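PDB 3PPB: putative tetR family transcription regulator from Shewanella loihica, which probably binds DNA through a TetR-type helix-turn-helix domain and regulates transcription. Local coordinates for residues Q66-A71 against L94-A99; L60-K65 against H126-F131; A74-R79 against A86-F91; L102-F107 against A163-F168. All coordinates share one frame; numbering follows the deposited sequence.

Interaction 1 of 4, residues Q66-A71 against L94-A99. With EDO (1,2-ethanediol), chain G; EDO (1,2-ethanediol), chain H.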
loop_
_atom_site.group_PDB
_atom_site.type_symbol
_atom_site.label_atom_id
_atom_site.label_comp_id
_atom_site.label_asym_id
_atom_site.label_seq_id
_atom_site.Cartn_x
_atom_site.Cartn_y
_atom_site.Cartn_z
ATOM N N GLN A 66 5.483 9.967 -13.766
ATOM C CA GLN A 66 5.724 11.282 -14.361
ATOM C C GLN A 66 4.403 11.993 -14.691
ATOM O O GLN A 66 4.271 13.172 -14.368
ATOM C CB GLN A 66 6.630 11.209 -15.591
ATOM C CG GLN A 66 7.152 12.600 -16.009
ATOM C CD GLN A 66 8.017 13.247 -14.954
ATOM O OE1 GLN A 66 9.090 12.756 -14.624
ATOM N NE2 GLN A 66 7.547 14.347 -14.370
ATOM N N GLU A 67 3.420 11.277 -15.268
ATOM C CA GLU A 67 2.088 11.828 -15.561
ATOM C C GLU A 67 1.410 12.361 -14.289
ATOM O O GLU A 67 0.859 13.467 -14.288
ATOM C CB GLU A 67 1.197 10.758 -16.199
ATOM C CG GLU A 67 1.525 10.459 -17.641
ATOM C CD GLU A 67 0.679 9.336 -18.200
ATOM O OE1 GLU A 67 -0.500 9.225 -17.792
ATOM O OE2 GLU A 67 1.204 8.544 -19.017
ATOM N N PHE A 68 1.448 11.559 -13.214
ATOM C CA PHE A 68 0.880 11.904 -11.917
ATOM C C PHE A 68 1.532 13.182 -11.361
ATOM O O PHE A 68 0.831 14.120 -10.967
ATOM C CB PHE A 68 1.075 10.727 -10.956
ATOM C CG PHE A 68 0.681 10.975 -9.519
ATOM C CD1 PHE A 68 -0.660 10.979 -9.138
ATOM C CD2 PHE A 68 1.651 11.145 -8.532
ATOM C CE1 PHE A 68 -1.021 11.149 -7.800
ATOM C CE2 PHE A 68 1.290 11.319 -7.195
ATOM C CZ PHE A 68 -0.042 11.328 -6.837
ATOM N N ALA A 69 2.878 13.217 -11.354
ATOM C CA ALA A 69 3.667 14.338 -10.846
ATOM C C ALA A 69 3.352 15.607 -11.626
ATOM O O ALA A 69 3.102 16.643 -11.011
ATOM C CB ALA A 69 5.150 14.013 -10.925
ATOM N N ASP A 70 3.285 15.496 -12.974
ATOM C CA ASP A 70 2.970 16.594 -13.888
ATOM C C ASP A 70 1.561 17.154 -13.640
ATOM O O ASP A 70 1.410 18.370 -13.582
ATOM C CB ASP A 70 3.100 16.133 -15.349
ATOM C CG ASP A 70 4.516 15.915 -15.871
ATOM O OD1 ASP A 70 5.481 16.149 -15.107
ATOM O OD2 ASP A 70 4.660 15.534 -17.059
ATOM N N ALA A 71 0.548 16.272 -13.463
ATOM C CA ALA A 71 -0.852 16.662 -13.240
ATOM C C ALA A 71 -1.052 17.396 -11.927
ATOM O O ALA A 71 -1.711 18.442 -11.913
ATOM C CB ALA A 71 -1.763 15.441 -13.288
ATOM N N LEU A 94 -5.721 13.170 -5.313
ATOM C CA LEU A 94 -6.931 12.364 -5.122
ATOM C C LEU A 94 -7.855 12.514 -6.325
ATOM O O LEU A 94 -8.406 11.509 -6.761
ATOM C CB LEU A 94 -7.631 12.729 -3.793
ATOM C CG LEU A 94 -7.304 11.838 -2.555
ATOM C CD1 LEU A 94 -5.809 11.679 -2.335
ATOM C CD2 LEU A 94 -7.884 12.436 -1.275
ATOM N N THR A 95 -7.956 13.736 -6.924
ATOM C CA THR A 95 -8.781 13.961 -8.116
ATOM C C THR A 95 -8.214 13.144 -9.270
ATOM O O THR A 95 -8.976 12.494 -9.995
ATOM C CB THR A 95 -8.854 15.451 -8.462
ATOM O OG1 THR A 95 -9.430 16.138 -7.354
ATOM C CG2 THR A 95 -9.665 15.742 -9.735
ATOM N N TRP A 96 -6.873 13.140 -9.411
ATOM C CA TRP A 96 -6.194 12.383 -10.467
ATOM C C TRP A 96 -6.511 10.895 -10.319
ATOM O O TRP A 96 -6.828 10.249 -11.315
ATOM C CB TRP A 96 -4.681 12.642 -10.441
ATOM C CG TRP A 96 -3.929 11.886 -11.503
ATOM C CD1 TRP A 96 -3.561 12.347 -12.735
ATOM C CD2 TRP A 96 -3.458 10.530 -11.421
ATOM N NE1 TRP A 96 -2.880 11.366 -13.426
ATOM C CE2 TRP A 96 -2.821 10.231 -12.650
ATOM C CE3 TRP A 96 -3.517 9.533 -10.431
ATOM C CZ2 TRP A 96 -2.218 8.988 -12.895
ATOM C CZ3 TRP A 96 -2.955 8.292 -10.695
ATOM C CH2 TRP A 96 -2.325 8.028 -11.918
ATOM N N ALA A 97 -6.453 10.367 -9.073
ATOM C CA ALA A 97 -6.749 8.963 -8.749
ATOM C C ALA A 97 -8.182 8.563 -9.175
ATOM O O ALA A 97 -8.372 7.472 -9.689
ATOM C CB ALA A 97 -6.569 8.728 -7.257
HETATM N N MSE A 98 -9.177 9.446 -8.944
HETATM C CA MSE A 98 -10.577 9.192 -9.301
HETATM C C MSE A 98 -10.775 9.342 -10.809
HETATM O O MSE A 98 -11.598 8.636 -11.378
HETATM C CB MSE A 98 -11.528 10.138 -8.550
HETATM C CG MSE A 98 -11.432 10.029 -7.012
HETATM SE SE MSE A 98 -11.675 8.196 -6.287
HETATM C CE MSE A 98 -13.664 8.003 -6.572
ATOM N N ALA A 99 -10.020 10.246 -11.457
ATOM C CA ALA A 99 -10.132 10.482 -12.901
ATOM C C ALA A 99 -9.424 9.402 -13.754
ATOM O O ALA A 99 -9.773 9.261 -14.919
ATOM C CB ALA A 99 -9.562 11.853 -13.249
HETATM C C1 EDO G . -3.076 11.902 -16.862
HETATM O O1 EDO G . -2.287 10.745 -16.549
HETATM C C2 EDO G . -2.321 13.151 -16.414
HETATM O O2 EDO G . -3.143 14.312 -16.604
HETATM C C1 EDO H . 0.206 4.120 -20.964
HETATM O O1 EDO H . -0.980 4.917 -20.848
HETATM C C2 EDO H . 1.431 5.023 -20.873
HETATM O O2 EDO H . 1.427 5.700 -19.613
#

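Interaction 2 of 4, residues L60-K65 against H126-F131. With EDO (1,2-ethanediol), chain D.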
loop_
_atom_site.group_PDB
_atom_site.type_symbol
_atom_site.label_atom_id
_atom_site.label_comp_id
_atom_site.label_asym_id
_atom_site.label_seq_id
_atom_site.Cartn_x
_atom_site.Cartn_y
_atom_site.Cartn_z
ATOM N N LEU A 60 6.930 1.685 -17.887
ATOM C CA LEU A 60 5.527 2.004 -17.644
ATOM C C LEU A 60 5.383 2.720 -16.293
ATOM O O LEU A 60 4.745 3.776 -16.207
ATOM C CB LEU A 60 4.698 0.707 -17.667
ATOM C CG LEU A 60 3.210 0.845 -17.388
ATOM C CD1 LEU A 60 2.518 1.752 -18.419
ATOM C CD2 LEU A 60 2.544 -0.522 -17.320
ATOM N N PHE A 61 5.991 2.131 -15.240
ATOM C CA PHE A 61 5.982 2.640 -13.868
ATOM C C PHE A 61 6.424 4.094 -13.820
ATOM O O PHE A 61 5.676 4.932 -13.318
ATOM C CB PHE A 61 6.891 1.765 -12.974
ATOM C CG PHE A 61 6.947 2.167 -11.519
ATOM C CD1 PHE A 61 5.925 1.824 -10.649
ATOM C CD2 PHE A 61 8.036 2.869 -11.014
ATOM C CE1 PHE A 61 5.972 2.212 -9.308
ATOM C CE2 PHE A 61 8.093 3.225 -9.669
ATOM C CZ PHE A 61 7.065 2.890 -8.826
ATOM N N LEU A 62 7.619 4.399 -14.375
ATOM C CA LEU A 62 8.186 5.753 -14.360
ATOM C C LEU A 62 7.332 6.721 -15.180
ATOM O O LEU A 62 7.157 7.886 -14.772
ATOM C CB LEU A 62 9.650 5.769 -14.842
ATOM C CG LEU A 62 10.666 4.992 -13.987
ATOM C CD1 LEU A 62 11.980 4.854 -14.718
ATOM C CD2 LEU A 62 10.876 5.643 -12.602
ATOM N N GLY A 63 6.784 6.216 -16.289
ATOM C CA GLY A 63 5.909 6.980 -17.174
ATOM C C GLY A 63 4.649 7.454 -16.478
ATOM O O GLY A 63 4.329 8.646 -16.528
ATOM N N VAL A 64 3.943 6.526 -15.793
ATOM C CA VAL A 64 2.712 6.843 -15.052
ATOM C C VAL A 64 3.060 7.783 -13.866
ATOM O O VAL A 64 2.354 8.766 -13.655
ATOM C CB VAL A 64 1.897 5.587 -14.601
ATOM C CG1 VAL A 64 0.589 6.008 -13.940
ATOM C CG2 VAL A 64 1.592 4.661 -15.797
ATOM N N LYS A 65 4.166 7.514 -13.147
ATOM C CA LYS A 65 4.615 8.386 -12.049
ATOM C C LYS A 65 4.838 9.821 -12.574
ATOM O O LYS A 65 4.377 10.773 -11.930
ATOM C CB LYS A 65 5.907 7.852 -11.379
ATOM C CG LYS A 65 5.716 6.623 -10.497
ATOM C CD LYS A 65 5.216 6.988 -9.107
ATOM C CE LYS A 65 4.856 5.770 -8.313
ATOM N NZ LYS A 65 4.771 6.086 -6.864
ATOM N N HIS A 126 12.701 10.130 -5.395
ATOM C CA HIS A 126 13.625 11.264 -5.268
ATOM C C HIS A 126 13.807 12.041 -6.567
ATOM O O HIS A 126 14.258 13.191 -6.517
ATOM C CB HIS A 126 14.987 10.779 -4.733
ATOM C CG HIS A 126 14.855 9.934 -3.501
ATOM N ND1 HIS A 126 15.281 8.616 -3.481
ATOM C CD2 HIS A 126 14.260 10.218 -2.315
ATOM C CE1 HIS A 126 14.973 8.160 -2.276
ATOM N NE2 HIS A 126 14.343 9.082 -1.547
ATOM N N GLY A 127 13.448 11.440 -7.703
ATOM C CA GLY A 127 13.606 12.107 -8.989
ATOM C C GLY A 127 12.324 12.768 -9.430
ATOM O O GLY A 127 12.167 13.991 -9.304
ATOM N N ILE A 128 11.372 11.946 -9.873
ATOM C CA ILE A 128 10.061 12.377 -10.354
ATOM C C ILE A 128 9.286 13.137 -9.256
ATOM O O ILE A 128 8.694 14.178 -9.539
ATOM C CB ILE A 128 9.268 11.150 -10.906
ATOM C CG1 ILE A 128 10.009 10.557 -12.144
ATOM C CG2 ILE A 128 7.831 11.555 -11.262
ATOM C CD1 ILE A 128 9.446 9.207 -12.724
ATOM N N LEU A 129 9.280 12.624 -8.027
ATOM C CA LEU A 129 8.538 13.255 -6.939
ATOM C C LEU A 129 9.470 13.923 -5.920
ATOM O O LEU A 129 9.105 14.087 -4.755
ATOM C CB LEU A 129 7.601 12.234 -6.285
ATOM C CG LEU A 129 6.515 11.680 -7.251
ATOM C CD1 LEU A 129 6.032 10.340 -6.810
ATOM C CD2 LEU A 129 5.347 12.664 -7.417
ATOM N N GLY A 130 10.641 14.375 -6.403
ATOM C CA GLY A 130 11.640 15.079 -5.605
ATOM C C GLY A 130 11.117 16.350 -4.952
ATOM O O GLY A 130 11.582 16.745 -3.871
ATOM N N PHE A 131 10.127 17.008 -5.601
ATOM C CA PHE A 131 9.542 18.254 -5.096
ATOM C C PHE A 131 8.834 18.032 -3.749
ATOM O O PHE A 131 8.681 18.995 -2.997
ATOM C CB PHE A 131 8.569 18.885 -6.118
ATOM C CG PHE A 131 7.247 18.168 -6.287
ATOM C CD1 PHE A 131 7.105 17.149 -7.221
ATOM C CD2 PHE A 131 6.152 18.502 -5.498
ATOM C CE1 PHE A 131 5.892 16.473 -7.359
ATOM C CE2 PHE A 131 4.941 17.817 -5.626
ATOM C CZ PHE A 131 4.818 16.811 -6.558
HETATM C C1 EDO D . 2.267 8.230 -5.357
HETATM O O1 EDO D . 3.449 8.401 -6.137
HETATM C C2 EDO D . 1.342 7.278 -6.098
HETATM O O2 EDO D . 2.025 6.062 -6.386
#

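Interaction 3 of 4, residues A74-R79 against A86-F91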
loop_
_atom_site.group_PDB
_atom_site.type_symbol
_atom_site.label_atom_id
_atom_site.label_comp_id
_atom_site.label_asym_id
_atom_site.label_seq_id
_atom_site.Cartn_x
_atom_site.Cartn_y
_atom_site.Cartn_z
ATOM N N ALA A 74 0.816 20.875 -12.045
ATOM C CA ALA A 74 0.137 21.796 -12.966
ATOM C C ALA A 74 -1.175 22.352 -12.372
ATOM O O ALA A 74 -1.645 23.397 -12.808
ATOM C CB ALA A 74 -0.143 21.099 -14.286
ATOM N N SER A 75 -1.746 21.662 -11.372
ATOM C CA SER A 75 -2.994 22.027 -10.697
ATOM C C SER A 75 -2.781 23.047 -9.575
ATOM O O SER A 75 -3.747 23.549 -9.000
ATOM C CB SER A 75 -3.636 20.773 -10.105
ATOM O OG SER A 75 -3.954 19.822 -11.108
ATOM N N VAL A 76 -1.514 23.339 -9.262
ATOM C CA VAL A 76 -1.149 24.189 -8.149
ATOM C C VAL A 76 -0.426 25.444 -8.592
ATOM O O VAL A 76 0.663 25.379 -9.168
ATOM C CB VAL A 76 -0.280 23.383 -7.144
ATOM C CG1 VAL A 76 0.275 24.269 -6.021
ATOM C CG2 VAL A 76 -1.059 22.205 -6.572
ATOM N N SER A 77 -1.024 26.591 -8.271
ATOM C CA SER A 77 -0.401 27.891 -8.428
ATOM C C SER A 77 -0.274 28.449 -7.004
ATOM O O SER A 77 -1.284 28.760 -6.363
ATOM C CB SER A 77 -1.182 28.798 -9.368
ATOM O OG SER A 77 -0.310 29.813 -9.841
ATOM N N SER A 78 0.958 28.423 -6.467
ATOM C CA SER A 78 1.262 28.822 -5.099
ATOM C C SER A 78 1.042 30.293 -4.851
ATOM O O SER A 78 1.332 31.133 -5.713
ATOM C CB SER A 78 2.703 28.468 -4.744
ATOM O OG SER A 78 3.034 28.906 -3.437
ATOM N N ARG A 79 0.521 30.591 -3.649
ATOM C CA ARG A 79 0.351 31.949 -3.138
ATOM C C ARG A 79 1.364 32.183 -2.000
ATOM O O ARG A 79 1.404 33.268 -1.420
ATOM C CB ARG A 79 -1.088 32.178 -2.661
ATOM N N ALA A 86 -0.098 22.366 0.061
ATOM C CA ALA A 86 -0.173 20.952 0.444
ATOM C C ALA A 86 -1.609 20.450 0.261
ATOM O O ALA A 86 -1.799 19.361 -0.252
ATOM C CB ALA A 86 0.279 20.757 1.886
ATOM N N GLU A 87 -2.615 21.288 0.616
ATOM C CA GLU A 87 -4.035 20.976 0.444
ATOM C C GLU A 87 -4.400 20.840 -1.034
ATOM O O GLU A 87 -5.050 19.858 -1.401
ATOM C CB GLU A 87 -4.888 22.040 1.121
ATOM C CG GLU A 87 -6.359 21.683 1.202
ATOM C CD GLU A 87 -7.133 22.763 1.917
ATOM O OE1 GLU A 87 -6.994 23.948 1.536
ATOM O OE2 GLU A 87 -7.816 22.432 2.911
ATOM N N GLN A 88 -3.981 21.812 -1.876
ATOM C CA GLN A 88 -4.196 21.783 -3.329
ATOM C C GLN A 88 -3.529 20.545 -3.938
ATOM O O GLN A 88 -4.129 19.904 -4.800
ATOM C CB GLN A 88 -3.616 23.038 -4.012
ATOM C CG GLN A 88 -4.265 24.374 -3.711
ATOM C CD GLN A 88 -3.543 25.485 -4.475
ATOM O OE1 GLN A 88 -3.659 25.615 -5.701
ATOM N NE2 GLN A 88 -2.744 26.297 -3.775
ATOM N N LEU A 89 -2.281 20.207 -3.500
ATOM C CA LEU A 89 -1.565 19.049 -4.046
ATOM C C LEU A 89 -2.264 17.751 -3.670
ATOM O O LEU A 89 -2.387 16.860 -4.505
ATOM C CB LEU A 89 -0.113 19.003 -3.570
ATOM C CG LEU A 89 0.868 19.944 -4.298
ATOM C CD1 LEU A 89 2.066 20.193 -3.463
ATOM C CD2 LEU A 89 1.277 19.393 -5.676
ATOM N N TRP A 90 -2.720 17.653 -2.407
ATOM C CA TRP A 90 -3.419 16.477 -1.895
ATOM C C TRP A 90 -4.730 16.251 -2.666
ATOM O O TRP A 90 -4.967 15.143 -3.140
ATOM C CB TRP A 90 -3.683 16.667 -0.404
ATOM C CG TRP A 90 -4.509 15.586 0.214
ATOM C CD1 TRP A 90 -5.827 15.650 0.548
ATOM C CD2 TRP A 90 -4.077 14.256 0.531
ATOM N NE1 TRP A 90 -6.221 14.471 1.131
ATOM C CE2 TRP A 90 -5.171 13.591 1.118
ATOM C CE3 TRP A 90 -2.863 13.559 0.379
ATOM C CZ2 TRP A 90 -5.087 12.272 1.571
ATOM C CZ3 TRP A 90 -2.781 12.256 0.834
ATOM C CH2 TRP A 90 -3.875 11.631 1.432
ATOM N N PHE A 91 -5.556 17.303 -2.823
ATOM C CA PHE A 91 -6.823 17.129 -3.521
ATOM C C PHE A 91 -6.610 16.962 -5.037
ATOM O O PHE A 91 -7.379 16.223 -5.650
ATOM C CB PHE A 91 -7.847 18.212 -3.167
ATOM C CG PHE A 91 -8.351 18.044 -1.742
ATOM C CD1 PHE A 91 -8.944 16.847 -1.326
ATOM C CD2 PHE A 91 -8.224 19.071 -0.812
ATOM C CE1 PHE A 91 -9.375 16.674 -0.001
ATOM C CE2 PHE A 91 -8.701 18.913 0.502
ATOM C CZ PHE A 91 -9.268 17.711 0.900
#

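Interaction 4 of 4, residues L102-F107 against A163-F168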
loop_
_atom_site.group_PDB
_atom_site.type_symbol
_atom_site.label_atom_id
_atom_site.label_comp_id
_atom_site.label_asym_id
_atom_site.label_seq_id
_atom_site.Cartn_x
_atom_site.Cartn_y
_atom_site.Cartn_z
ATOM N N LEU A 102 -7.626 3.116 -14.026
ATOM C CA LEU A 102 -6.677 2.073 -14.407
ATOM C C LEU A 102 -5.248 2.371 -13.884
ATOM O O LEU A 102 -4.636 1.506 -13.230
ATOM C CB LEU A 102 -6.677 1.889 -15.935
ATOM C CG LEU A 102 -5.841 0.748 -16.492
ATOM C CD1 LEU A 102 -6.278 -0.599 -15.921
ATOM C CD2 LEU A 102 -5.972 0.704 -17.992
ATOM N N LYS A 103 -4.744 3.592 -14.150
ATOM C CA LYS A 103 -3.424 4.026 -13.697
ATOM C C LYS A 103 -3.340 4.062 -12.171
ATOM O O LYS A 103 -2.294 3.724 -11.609
ATOM C CB LYS A 103 -3.081 5.396 -14.284
ATOM C CG LYS A 103 -2.730 5.311 -15.746
ATOM C CD LYS A 103 -2.748 6.670 -16.426
ATOM C CE LYS A 103 -2.529 6.453 -17.907
ATOM N NZ LYS A 103 -2.659 7.722 -18.660
ATOM N N GLN A 104 -4.464 4.407 -11.498
ATOM C CA GLN A 104 -4.522 4.420 -10.040
ATOM C C GLN A 104 -4.463 2.974 -9.487
ATOM O O GLN A 104 -3.713 2.715 -8.545
ATOM C CB GLN A 104 -5.764 5.170 -9.525
ATOM C CG GLN A 104 -5.953 5.108 -8.006
ATOM C CD GLN A 104 -4.751 5.587 -7.219
ATOM O OE1 GLN A 104 -3.963 6.426 -7.672
ATOM N NE2 GLN A 104 -4.601 5.083 -6.002
ATOM N N ALA A 105 -5.212 2.033 -10.100
ATOM C CA ALA A 105 -5.164 0.616 -9.699
ATOM C C ALA A 105 -3.717 0.072 -9.853
ATOM O O ALA A 105 -3.262 -0.686 -9.005
ATOM C CB ALA A 105 -6.135 -0.201 -10.541
ATOM N N PHE A 106 -2.989 0.526 -10.908
ATOM C CA PHE A 106 -1.587 0.206 -11.195
ATOM C C PHE A 106 -0.708 0.698 -10.039
ATOM O O PHE A 106 0.175 -0.043 -9.613
ATOM C CB PHE A 106 -1.148 0.833 -12.546
ATOM C CG PHE A 106 0.323 0.684 -12.860
ATOM C CD1 PHE A 106 0.805 -0.472 -13.462
ATOM C CD2 PHE A 106 1.231 1.691 -12.532
ATOM C CE1 PHE A 106 2.168 -0.628 -13.727
ATOM C CE2 PHE A 106 2.596 1.535 -12.799
ATOM C CZ PHE A 106 3.051 0.384 -13.416
ATOM N N PHE A 107 -0.969 1.917 -9.494
ATOM C CA PHE A 107 -0.203 2.423 -8.333
ATOM C C PHE A 107 -0.493 1.572 -7.099
ATOM O O PHE A 107 0.418 1.155 -6.394
ATOM C CB PHE A 107 -0.528 3.893 -8.022
ATOM C CG PHE A 107 0.098 4.961 -8.887
ATOM C CD1 PHE A 107 1.245 4.696 -9.638
ATOM C CD2 PHE A 107 -0.415 6.248 -8.900
ATOM C CE1 PHE A 107 1.837 5.692 -10.410
ATOM C CE2 PHE A 107 0.209 7.257 -9.639
ATOM C CZ PHE A 107 1.318 6.969 -10.397
ATOM N N ALA A 163 -3.838 4.889 1.052
ATOM C CA ALA A 163 -4.935 4.560 1.964
ATOM C C ALA A 163 -6.187 5.369 1.603
ATOM O O ALA A 163 -7.270 4.804 1.550
ATOM C CB ALA A 163 -4.523 4.832 3.394
ATOM N N ALA A 164 -6.035 6.680 1.330
ATOM C CA ALA A 164 -7.176 7.559 1.026
ATOM C C ALA A 164 -7.780 7.215 -0.329
ATOM O O ALA A 164 -9.002 7.236 -0.462
ATOM C CB ALA A 164 -6.762 9.040 1.077
ATOM N N THR A 165 -6.949 6.841 -1.310
ATOM C CA THR A 165 -7.446 6.489 -2.642
ATOM C C THR A 165 -8.075 5.093 -2.640
ATOM O O THR A 165 -9.013 4.881 -3.390
ATOM C CB THR A 165 -6.387 6.669 -3.707
ATOM O OG1 THR A 165 -5.246 5.867 -3.417
ATOM C CG2 THR A 165 -5.994 8.135 -3.875
ATOM N N ARG A 166 -7.610 4.172 -1.769
ATOM C CA ARG A 166 -8.237 2.863 -1.567
ATOM C C ARG A 166 -9.649 3.110 -1.035
ATOM O O ARG A 166 -10.617 2.590 -1.573
ATOM C CB ARG A 166 -7.415 2.025 -0.541
ATOM C CG ARG A 166 -8.100 0.753 0.034
ATOM C CD ARG A 166 -8.015 -0.428 -0.928
ATOM N NE ARG A 166 -8.967 -0.290 -2.032
ATOM C CZ ARG A 166 -8.642 -0.301 -3.320
ATOM N NH1 ARG A 166 -7.386 -0.501 -3.695
ATOM N NH2 ARG A 166 -9.577 -0.129 -4.246
ATOM N N TYR A 167 -9.750 3.961 0.004
ATOM C CA TYR A 167 -10.997 4.347 0.664
ATOM C C TYR A 167 -11.991 4.958 -0.329
ATOM O O TYR A 167 -13.156 4.541 -0.358
ATOM C CB TYR A 167 -10.689 5.349 1.801
ATOM C CG TYR A 167 -11.886 5.791 2.610
ATOM C CD1 TYR A 167 -12.455 4.955 3.568
ATOM C CD2 TYR A 167 -12.467 7.039 2.403
ATOM C CE1 TYR A 167 -13.566 5.356 4.312
ATOM C CE2 TYR A 167 -13.580 7.444 3.131
ATOM C CZ TYR A 167 -14.102 6.615 4.114
ATOM O OH TYR A 167 -15.171 7.016 4.882
ATOM N N PHE A 168 -11.556 5.955 -1.127
ATOM C CA PHE A 168 -12.471 6.624 -2.024
ATOM C C PHE A 168 -12.837 5.779 -3.234
ATOM O O PHE A 168 -13.930 5.960 -3.751
ATOM C CB PHE A 168 -11.953 8.001 -2.433
ATOM C CG PHE A 168 -12.007 9.003 -1.280
ATOM C CD1 PHE A 168 -13.222 9.347 -0.693
ATOM C CD2 PHE A 168 -10.851 9.623 -0.816
ATOM C CE1 PHE A 168 -13.282 10.269 0.357
ATOM C CE2 PHE A 168 -10.900 10.542 0.258
ATOM C CZ PHE A 168 -12.121 10.864 0.827
#

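Interaction 1 of 4, residues Q66-A71 against L94-A99
W96 reaches from helix 82-99 across to F68, A71 and E67 on helix 53-74, and its indole supplies nearly all of the contact on its side. From CB the chain leaves with CG anti to the backbone N (chi1 180°), which directs the ring toward helix 53-74. CG lies near F68 CD1. On the pyrrole side, CD1 packs against the methyl CB of A71 at 3.6 Å, approached obliquely. The next atom, NE1, gives a weak hydrogen bond of 3.2 Å to O1 of an ethanediol; the same O1 is bonded to E67 OE1 at 2.7 Å, linking the two helices. Helix 53-74, the long helix that leads from the DNA-binding domain of a TetR-type fold into its helical C-terminal body, here meets helix 82-99 of that body; the segments 66-71 and 94-99 cross with 130° between their directions, their axes 10.4 Å apart at closest approach. Around the benzo part, CE3 meets F68 CD1 at 3.5 Å: the phenyl edge points at one face of the indole in a T-shaped stack, planes at 77°. CZ3 is still 3.9 Å from F68 CD1, CZ2 lies near F68 CB, and CH2 packs on V64. F68 CA adds a CH-pi contact over the five-membered ring, 4.3 Å from its centroid. F107 packs on both rings, and E67 OE1 also forms a salt bridge with K103.

Interaction 2 of 4, residues L60-K65 against H126-F131
I128 lies against L62 and K65, its two branches used separately. The ethyl arm crosses the L62 side chain at about a right angle, CD1 resting 3.8 Å from L62 CD2 and 3.3 Å from the carbonyl atom L62 O; the CG2 methyl instead faces the next turn, 3.6 Å from K65 O. K65 starts out toward I128, then bends at chi2 (-82°), so that its aliphatic part turns away and passes across L129 at about a right angle, with K65 CD 4.1 Å from L129 CD1. The ammonium tip ends beside an ethanediol, whose O1 and O2 both take hydrogen bonds from K65 NZ, each 2.8 Å; F107 adds a cation-pi contact. Were K65 an alanine, the methylenes beside L129 would go, and the F107 ring and the diol would probably be left without their cationic partner. L129 is the residue at which helix 118-128 gives way to helix 130-141, so the contact sets this junction against the long helix 53-74. Q66 and A69 of that helix continue the packing on I128, while helix 101-110 covers V64 and helix 150-170 sends H158 to K65.

Interaction 3 of 4, residues A74-R79 against A86-F91
V76 and Q88 bring a short connecting loop back onto the helix that follows it. This is the loop that connects two successive helices of the TetR-type C-terminal domain: helix 53-74 ends, the chain runs on in a largely extended course, and helix 82-99 then returns alongside. S75 comes first, lying at the margin of the contact. Its carbonyl atom S75 O is 3.9 Å from Q88 OE1, two acceptors that merely lie near each other, while its hydroxyl turns back to A71 O in the preceding helix. V76 does most of the work. With CG1 anti to the backbone N (chi1 173°), the other methyl, CG2, is presented to the helix and settles between two successive residues, 3.7 Å from Q88 CB and 3.7 Å from L89 CG. The valine crosses L89 at about a right angle and Q88 more obliquely. L89 in turn packs on F131 and L135 of helix 130-141, which joins this surface turn to the body of the domain. At S77 the CB is directed away from the helix and the backbone takes over, lying beside the end of the extended Q88 side chain. S78 follows, its hydroxyl bonded to D85 and to the backbone N of G80. The Q88 amide lies alongside the loop backbone at packing distance: OE1 is 3.8 Å from S77 N, and NE2 is 3.9 Å from S77 O.

Interaction 4 of 4, residues L102-F107 against A163-F168
A chi1 of 175° turns the CG of Q104 away from its backbone N, and the chain then bends at chi2 (55°), while T165 holds OG1 between the backbone N and the carbonyl carbon (chi1 59°); together these turns bring the amide of Q104 on helix 101-110 and the hydroxyl of T165 on helix 150-170 close together, the side chains crossing obliquely. Q104 NE2 comes to 2.8 Å from T165 OG1 and 3.3 Å from T165 CB, yet the angle at the amide is too poor for a hydrogen bond. The polar ends find partners elsewhere, both on one residue: T165 OG1 bonds to the backbone O of Y161, a turn earlier in its own helix, and Q104 OE1 to the Y161 hydroxyl. The pair is buried in the helical C-terminal domain of a TetR-type fold, where helix 150-170 also reaches the second subunit of the dimer: R166 NH1 is hydrogen-bonded to M112 O of that subunit. A leucine in place of Q104 would probably leave the Y161 hydroxyl without its buried amide partner and press a nonpolar branch against T165 OG1. A97 of helix 82-99 packs beside both side chains, and W96 touches Q104.

Interactions 1 and 2 share helix 53-74, touching on its successive turns, where A69 of the first packs on L129 of the second. Interaction 1 is aromatic and partly buried; interaction 2 is mostly aliphatic, with one lysine that turns to a diol and to F107. That ring, in the first segment of interaction 4, also meets W96, so it joins three of the contacts. Interaction 4 is buried, small and polar, and meets interaction 1 again where the A97 methyl packs on T165. Interaction 3 lies farthest out, a surface contact of loop on helix, sharing helix 82-99 with interaction 1; it touches interaction 2 through L89 and F131, and interaction 4 where W90 packs on A164.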